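Long-range contacts in putative C39-like peptidase (Bacillus anthracis, PDB 3ERV), which is of unknown function but is probably a cysteine peptidase of the C39-like family, which would cut peptide bonds: residues V145-N150 and S218-Y223; G49-S54 and E177-L182. One frame throughout, in Å; residues are numbered along the deposited sequence.

Contact 1: residues V145-N150 and S218-Y223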
loop_
_atom_site.group_PDB
_atom_site.type_symbol
_atom_site.label_atom_id
_atom_site.label_comp_id
_atom_site.label_asym_id
_atom_site.label_seq_id
_atom_site.Cartn_x
_atom_site.Cartn_y
_atom_site.Cartn_z
ATOM N N VAL A 145 -0.477 -2.546 -8.937
ATOM C CA VAL A 145 -0.794 -3.202 -7.674
ATOM C C VAL A 145 -0.333 -2.309 -6.504
ATOM O O VAL A 145 0.814 -1.891 -6.466
ATOM C CB VAL A 145 -0.073 -4.594 -7.613
ATOM C CG1 VAL A 145 -0.430 -5.397 -6.310
ATOM C CG2 VAL A 145 -0.350 -5.373 -8.900
ATOM N N VAL A 146 -1.228 -2.023 -5.567
ATOM C CA VAL A 146 -0.859 -1.303 -4.381
ATOM C C VAL A 146 -0.217 -2.292 -3.390
ATOM O O VAL A 146 -0.787 -3.358 -3.103
ATOM C CB VAL A 146 -2.082 -0.642 -3.753
ATOM C CG1 VAL A 146 -1.732 0.002 -2.361
ATOM C CG2 VAL A 146 -2.703 0.353 -4.738
ATOM N N ILE A 147 0.969 -1.955 -2.876
ATOM C CA ILE A 147 1.651 -2.892 -1.983
ATOM C C ILE A 147 2.123 -2.277 -0.658
ATOM O O ILE A 147 2.563 -1.126 -0.603
ATOM C CB ILE A 147 2.808 -3.636 -2.696
ATOM C CG1 ILE A 147 3.944 -2.671 -2.973
ATOM C CG2 ILE A 147 2.338 -4.375 -4.002
ATOM C CD1 ILE A 147 5.067 -2.809 -1.968
ATOM N N ILE A 148 2.013 -3.025 0.423
ATOM C CA ILE A 148 2.567 -2.545 1.682
ATOM C C ILE A 148 4.002 -3.127 1.807
ATOM O O ILE A 148 4.189 -4.311 1.590
ATOM C CB ILE A 148 1.726 -3.007 2.899
ATOM C CG1 ILE A 148 0.252 -2.604 2.754
ATOM C CG2 ILE A 148 2.339 -2.498 4.229
ATOM C CD1 ILE A 148 0.015 -1.157 2.745
ATOM N N THR A 149 4.988 -2.296 2.141
ATOM C CA THR A 149 6.377 -2.756 2.281
ATOM C C THR A 149 7.025 -1.893 3.337
ATOM O O THR A 149 6.312 -1.359 4.187
ATOM C CB THR A 149 7.176 -2.662 0.961
ATOM O OG1 THR A 149 8.494 -3.196 1.160
ATOM C CG2 THR A 149 7.312 -1.202 0.481
ATOM N N ASN A 150 8.352 -1.743 3.309
ATOM C CA ASN A 150 8.985 -0.730 4.176
ATOM C C ASN A 150 9.762 0.281 3.333
ATOM O O ASN A 150 10.136 -0.009 2.203
ATOM C CB ASN A 150 9.878 -1.367 5.248
ATOM C CG ASN A 150 11.216 -1.834 4.672
ATOM O OD1 ASN A 150 12.118 -1.036 4.437
ATOM N ND2 ASN A 150 11.303 -3.098 4.378
ATOM N N SER A 218 3.278 -9.989 2.553
ATOM C CA SER A 218 2.814 -10.163 1.168
ATOM C C SER A 218 1.481 -9.422 0.869
ATOM O O SER A 218 0.626 -9.946 0.153
ATOM C CB SER A 218 2.663 -11.661 0.863
ATOM O OG SER A 218 3.944 -12.247 0.674
ATOM N N GLN A 219 1.312 -8.226 1.435
ATOM C CA GLN A 219 0.043 -7.518 1.341
ATOM C C GLN A 219 -0.067 -6.759 0.011
ATOM O O GLN A 219 0.836 -5.987 -0.342
ATOM C CB GLN A 219 -0.136 -6.563 2.482
ATOM C CG GLN A 219 0.291 -7.067 3.870
ATOM C CD GLN A 219 -0.135 -6.060 4.923
ATOM O OE1 GLN A 219 -1.226 -5.513 4.817
ATOM N NE2 GLN A 219 0.720 -5.780 5.918
ATOM N N ALA A 220 -1.161 -6.981 -0.721
ATOM C CA ALA A 220 -1.316 -6.347 -2.047
ATOM C C ALA A 220 -2.741 -6.255 -2.493
ATOM O O ALA A 220 -3.514 -7.167 -2.283
ATOM C CB ALA A 220 -0.521 -7.077 -3.090
ATOM N N ILE A 221 -3.090 -5.122 -3.095
ATOM C CA ILE A 221 -4.448 -4.870 -3.585
ATOM C C ILE A 221 -4.357 -4.502 -5.078
ATOM O O ILE A 221 -3.498 -3.720 -5.489
ATOM C CB ILE A 221 -5.132 -3.678 -2.861
ATOM C CG1 ILE A 221 -5.275 -3.898 -1.346
ATOM C CG2 ILE A 221 -6.475 -3.294 -3.525
ATOM C CD1 ILE A 221 -5.923 -5.173 -1.029
ATOM N N SER A 222 -5.265 -5.024 -5.882
ATOM C CA SER A 222 -5.333 -4.575 -7.268
ATOM C C SER A 222 -6.782 -4.591 -7.742
ATOM O O SER A 222 -7.714 -4.502 -6.922
ATOM C CB SER A 222 -4.431 -5.435 -8.179
ATOM O OG SER A 222 -4.373 -4.890 -9.505
ATOM N N TYR A 223 -6.984 -4.690 -9.051
ATOM C CA TYR A 223 -8.322 -4.891 -9.565
ATOM C C TYR A 223 -8.198 -5.691 -10.874
ATOM O O TYR A 223 -7.095 -5.873 -11.412
ATOM C CB TYR A 223 -9.031 -3.530 -9.794
ATOM C CG TYR A 223 -8.283 -2.674 -10.828
ATOM C CD1 TYR A 223 -8.687 -2.635 -12.169
ATOM C CD2 TYR A 223 -7.127 -1.961 -10.469
ATOM C CE1 TYR A 223 -7.973 -1.877 -13.116
ATOM C CE2 TYR A 223 -6.415 -1.202 -11.391
ATOM C CZ TYR A 223 -6.834 -1.155 -12.713
ATOM O OH TYR A 223 -6.108 -0.390 -13.645
HETATM O O HOH W 1 3.517 -6.827 2.335
#
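The carbonyl oxygen of Q219 takes two hydrogen bonds and a weak CA-H contact. I148 N donates to Q219 O at 3.3 Å, the indole NE1 of W213 gives it a second hydrogen bond, and the CA-H of I147 adds the weak contact. Two shorter bonds carry on the pairing: V146 N to I221 O (2.8 Å), and I221 N to V146 O (2.9 Å), the latter nearly straight (164° at the hydrogen). Beyond Q219 the two chains splay, and a water takes over, donating to I148 O at 2.7 Å and accepting from Q219 N.

On the face of the sheet that carries I147 and A220, the CB of A220 touches I147 CG2 and also lies 3.6 Å from V145 CG1. V145 CG1 is anti to its own backbone N (chi1 -177°), which carries that methyl to A220. V146 and I221 occupy the other face, their CB atoms 4.4 Å apart. Further along, I148 and Q219 cross obliquely, I148 CG1 meeting Q219 CB and OE1 while CG2 meets NE2. The amide's rotation is fixed from outside: H109 N donates to OE1, and NE2 donates to M216 O. V146 with I221 is a hydrogen-bonded pair and I147 with A220 a non-hydrogen-bonded one, the regular register of adjacent strands, running at 171°, inside the antiparallel sheet, consistent with the papain-like fold expected of a C39-like peptidase.

Contact 2: residues G49-S54 and E177-L182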
loop_
_atom_site.group_PDB
_atom_site.type_symbol
_atom_site.label_atom_id
_atom_site.label_comp_id
_atom_site.label_asym_id
_atom_site.label_seq_id
_atom_site.Cartn_x
_atom_site.Cartn_y
_atom_site.Cartn_z
ATOM N N GLY A 49 -0.341 9.645 4.580
ATOM C CA GLY A 49 -1.223 9.224 3.512
ATOM C C GLY A 49 -0.697 8.277 2.440
ATOM O O GLY A 49 -1.283 8.216 1.370
ATOM N N CYS A 50 0.380 7.534 2.693
ATOM C CA CYS A 50 0.950 6.663 1.644
ATOM C C CYS A 50 -0.043 5.589 1.144
ATOM O O CYS A 50 -0.154 5.368 -0.043
ATOM C CB CYS A 50 2.284 6.016 2.068
ATOM S SG CYS A 50 2.200 4.871 3.495
ATOM N N GLU A 51 -0.751 4.903 2.043
ATOM C CA GLU A 51 -1.753 3.927 1.555
ATOM C C GLU A 51 -2.920 4.509 0.747
ATOM O O GLU A 51 -3.278 3.994 -0.350
ATOM C CB GLU A 51 -2.303 3.110 2.730
ATOM C CG GLU A 51 -1.235 2.474 3.613
ATOM C CD GLU A 51 -0.863 3.224 4.897
ATOM O OE1 GLU A 51 -1.119 4.442 5.014
ATOM O OE2 GLU A 51 -0.232 2.580 5.800
ATOM N N VAL A 52 -3.542 5.561 1.266
ATOM C CA VAL A 52 -4.675 6.126 0.532
ATOM C C VAL A 52 -4.212 6.827 -0.759
ATOM O O VAL A 52 -4.969 6.923 -1.736
ATOM C CB VAL A 52 -5.587 7.066 1.383
ATOM C CG1 VAL A 52 -6.234 6.309 2.586
ATOM C CG2 VAL A 52 -4.865 8.382 1.843
ATOM N N THR A 53 -2.992 7.348 -0.751
ATOM C CA THR A 53 -2.481 8.045 -1.939
ATOM C C THR A 53 -2.154 7.058 -3.065
ATOM O O THR A 53 -2.464 7.352 -4.226
ATOM C CB THR A 53 -1.266 8.968 -1.602
ATOM O OG1 THR A 53 -1.660 9.918 -0.601
ATOM C CG2 THR A 53 -0.822 9.745 -2.826
ATOM N N SER A 54 -1.525 5.906 -2.726
ATOM C CA SER A 54 -1.302 4.794 -3.674
ATOM C C SER A 54 -2.626 4.213 -4.214
ATOM O O SER A 54 -2.781 3.905 -5.417
ATOM C CB SER A 54 -0.517 3.649 -3.000
ATOM O OG SER A 54 0.813 4.056 -2.583
ATOM N N GLU A 177 7.191 1.393 7.928
ATOM C CA GLU A 177 6.085 0.931 7.052
ATOM C C GLU A 177 5.832 1.950 5.954
ATOM O O GLU A 177 5.784 3.152 6.213
ATOM C CB GLU A 177 4.768 0.726 7.839
ATOM C CG GLU A 177 3.574 0.189 6.979
ATOM C CD GLU A 177 2.517 1.242 6.553
ATOM O OE1 GLU A 177 2.644 2.443 6.882
ATOM O OE2 GLU A 177 1.545 0.856 5.849
ATOM N N HIS A 178 5.638 1.455 4.744
ATOM C CA HIS A 178 5.406 2.290 3.600
ATOM C C HIS A 178 4.467 1.621 2.571
ATOM O O HIS A 178 4.225 0.390 2.589
ATOM C CB HIS A 178 6.747 2.679 2.973
ATOM C CG HIS A 178 6.657 3.830 2.003
ATOM N ND1 HIS A 178 5.846 4.931 2.218
ATOM C CD2 HIS A 178 7.272 4.047 0.815
ATOM C CE1 HIS A 178 5.971 5.777 1.211
ATOM N NE2 HIS A 178 6.825 5.262 0.341
ATOM N N CYS A 179 3.924 2.414 1.655
ATOM C CA CYS A 179 2.992 1.842 0.680
ATOM C C CYS A 179 3.197 2.532 -0.634
ATOM O O CYS A 179 3.270 3.746 -0.694
ATOM C CB CYS A 179 1.545 1.995 1.172
ATOM S SG CYS A 179 0.316 1.396 0.003
ATOM N N VAL A 180 3.297 1.743 -1.692
ATOM C CA VAL A 180 3.617 2.253 -3.031
ATOM C C VAL A 180 2.784 1.480 -4.072
ATOM O O VAL A 180 2.142 0.476 -3.764
ATOM C CB VAL A 180 5.177 2.167 -3.370
ATOM C CG1 VAL A 180 6.065 2.852 -2.283
ATOM C CG2 VAL A 180 5.613 0.739 -3.602
ATOM N N VAL A 181 2.793 1.963 -5.305
ATOM C CA VAL A 181 2.136 1.284 -6.412
ATOM C C VAL A 181 3.200 0.640 -7.260
ATOM O O VAL A 181 4.110 1.345 -7.732
ATOM C CB VAL A 181 1.294 2.263 -7.333
ATOM C CG1 VAL A 181 0.490 1.460 -8.375
ATOM C CG2 VAL A 181 0.371 3.185 -6.470
ATOM N N LEU A 182 3.077 -0.673 -7.442
ATOM C CA LEU A 182 3.893 -1.440 -8.380
ATOM C C LEU A 182 3.393 -1.236 -9.800
ATOM O O LEU A 182 2.252 -1.599 -10.145
ATOM C CB LEU A 182 3.877 -2.934 -8.034
ATOM C CG LEU A 182 4.630 -3.880 -9.003
ATOM C CD1 LEU A 182 6.139 -3.620 -9.008
ATOM C CD2 LEU A 182 4.352 -5.338 -8.681
#
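This is a helix-on-strand contact in the buried middle of the chain, where the N-terminal turn of helix 50-61 lies on strand 177-185; the axes of segments 50-54 and 177-182 approach to 7.0 Å and run at 9°. C50 is the first residue after the N-cap G49. Its SG, held between backbone N and carbonyl carbon (chi1 63°), sits 3.5 Å from C179 N, and its CB comes within 3.7 Å of H178 ND1, obliquely to the ring. H178 in turn bonds through NE2 to D194. A cysteine at a helix start facing a strand histidine is the clan CA (papain-like) arrangement, whose third residue is Asn or Asp, consistent with an inferred C50-H178-D194 triad.

Alongside, E51 and E177 approach from opposite directions with carboxylate planes 32° apart. E51 OE2 is 2.5 Å from E177 OE2, so one of the acids probably holds a proton; E51 OE2 also accepts from V107 N. C179 sends its SG against the helix backbone, 3.6 Å from E51 CA. One turn on, S54 OG is 3.1 Å from C179 O, with C50 O of its own helix also close, while V181 CG2 packs at 3.6 Å against S54 CB.

The centres of contacts 1 and 2 are about 8 Å apart, and both reach one antiparallel sheet, where strands 145-150 and 177-185 are neighbours. Probable hydrogen bonds join them: V145 O with L182 N at 2.7 Å, and T149 N with H178 O at 2.8 Å. Along the chain the segments alternate, 49-54, 145-150, 177-182, then 218-223, so the two pairings cross. In space, 145-150 lies between 218-223 and 177-182 within the sheet, and helix 50-61 packs on the face that carries V146 and C179, with C179 SG 3.4 Å from V146 CG1. Contact 1 thus joins the C-terminal strand to the strand bordering the one that bears H178 of the probable active site.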